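Local coordinates for VC0179-like protein (Escherichia coli, PDB 4XJ6) that probably joins GTP and ATP into cyclic GMP-AMP, as a magnesium-dependent bacterial homologue of cyclic GMP-AMP synthase, at residues K269-G272 with G273-R276. Residues are numbered along the deposited sequence; the frame is centred on the assembly and turned at random.
Sequences KRIG and GHLR
Ile271 meets two side chains at the turn between two helices. One of its branches, CG2, reaches NE2 of the His274 ring at 3.5 Å, the two side chains lying roughly at right angles. The other branch ends in CD1, which packs on Leu275 CD2 at 4.0 Å. The fork follows from chi1 of -63°, which sets CG2 anti to the backbone N and leaves CG1 beside it. Ile271 O lies 3.2 Å from His274 CE1, oblique to the ring, while Gly272 O lies above one face of the imidazole, offset toward the rim.

Across the bend the backbone makes one hydrogen bond: Leu275 N donates to Gly272 O at 3.1 Å, nearly straight at 164°. Gly272 is the first residue past the helix to leave helical angles; its phi is positive, a backbone shape suited to glycine. His274 carries CG between its backbone N and carbonyl carbon (chi1 59°), folding the ring back over the bend. Its NE2 hydrogen-bonds to His313 NE2, which helps to fix the ring's rotation.

The two-glycine turn connects helix 257-271 to helix 274-289, in the C-terminal part of this cGAS-like enzyme. Leu275 is buried, touching Phe264 and Cys268 of helix 257-271 and Val304 and Val305 of helix 297-310, whose Leu308 meets Ile271.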
loop_
_atom_site.group_PDB
_atom_site.type_symbol
_atom_site.label_atom_id
_atom_site.label_comp_id
_atom_site.label_asym_id
_atom_site.label_seq_id
_atom_site.Cartn_x
_atom_site.Cartn_y
_atom_site.Cartn_z
ATOM N N LYS A 269 9.623 1.141 18.020
ATOM C CA LYS A 269 9.887 1.483 19.413
ATOM C C LYS A 269 10.732 0.404 20.075
ATOM O O LYS A 269 11.691 0.694 20.788
ATOM C CB LYS A 269 8.580 1.658 20.191
ATOM C CG LYS A 269 7.627 2.697 19.633
ATOM C CD LYS A 269 6.408 2.827 20.532
ATOM C CE LYS A 269 5.270 3.561 19.844
ATOM N NZ LYS A 269 4.259 2.625 19.281
ATOM N N ARG A 270 10.361 -0.845 19.821
ATOM C CA ARG A 270 10.985 -1.991 20.470
ATOM C C ARG A 270 12.403 -2.240 19.963
ATOM O O ARG A 270 13.331 -2.416 20.751
ATOM C CB ARG A 270 10.120 -3.237 20.258
ATOM C CG ARG A 270 10.581 -4.472 21.014
ATOM C CD ARG A 270 9.601 -5.634 20.846
ATOM N NE ARG A 270 9.519 -6.096 19.461
ATOM C CZ ARG A 270 8.541 -5.776 18.617
ATOM N NH1 ARG A 270 7.545 -4.991 19.014
ATOM N NH2 ARG A 270 8.558 -6.241 17.375
ATOM N N ILE A 271 12.562 -2.252 18.646
ATOM C CA ILE A 271 13.844 -2.569 18.028
ATOM C C ILE A 271 14.749 -1.341 17.939
ATOM O O ILE A 271 15.947 -1.413 18.225
ATOM C CB ILE A 271 13.642 -3.162 16.619
ATOM C CG1 ILE A 271 12.885 -4.487 16.710
ATOM C CG2 ILE A 271 14.975 -3.355 15.916
ATOM C CD1 ILE A 271 12.332 -4.969 15.389
ATOM N N GLY A 272 14.168 -0.212 17.551
ATOM C CA GLY A 272 14.933 1.008 17.381
ATOM C C GLY A 272 14.618 1.689 16.065
ATOM O O GLY A 272 14.041 1.084 15.163
ATOM N N GLY A 273 15.010 2.953 15.954
ATOM C CA GLY A 273 14.716 3.743 14.773
ATOM C C GLY A 273 15.333 3.204 13.495
ATOM O O GLY A 273 14.875 3.525 12.399
ATOM N N HIS A 274 16.367 2.378 13.634
ATOM C CA HIS A 274 17.072 1.828 12.478
ATOM C C HIS A 274 16.219 0.810 11.723
ATOM O O HIS A 274 16.575 0.388 10.622
ATOM C CB HIS A 274 18.392 1.181 12.909
ATOM C CG HIS A 274 18.225 0.066 13.896
ATOM N ND1 HIS A 274 18.127 0.284 15.254
ATOM C CD2 HIS A 274 18.142 -1.275 13.725
ATOM C CE1 HIS A 274 17.989 -0.873 15.876
ATOM N NE2 HIS A 274 17.995 -1.835 14.971
ATOM N N LEU A 275 15.096 0.420 12.320
ATOM C CA LEU A 275 14.180 -0.527 11.695
ATOM C C LEU A 275 13.583 0.040 10.413
ATOM O O LEU A 275 13.444 -0.670 9.417
ATOM C CB LEU A 275 13.059 -0.912 12.657
ATOM C CG LEU A 275 12.001 -1.843 12.063
ATOM C CD1 LEU A 275 12.637 -3.161 11.655
ATOM C CD2 LEU A 275 10.863 -2.071 13.042
ATOM N N ARG A 276 13.217 1.317 10.443
ATOM C CA ARG A 276 12.685 1.973 9.256
ATOM C C ARG A 276 13.745 2.043 8.167
ATOM O O ARG A 276 13.445 1.858 6.987
ATOM C CB ARG A 276 12.176 3.376 9.590
ATOM C CG ARG A 276 10.779 3.396 10.188
ATOM C CD ARG A 276 10.240 4.813 10.302
ATOM N NE ARG A 276 8.926 4.846 10.941
ATOM C CZ ARG A 276 8.737 5.003 12.247
ATOM N NH1 ARG A 276 9.777 5.143 13.056
ATOM N NH2 ARG A 276 7.508 5.019 12.745
#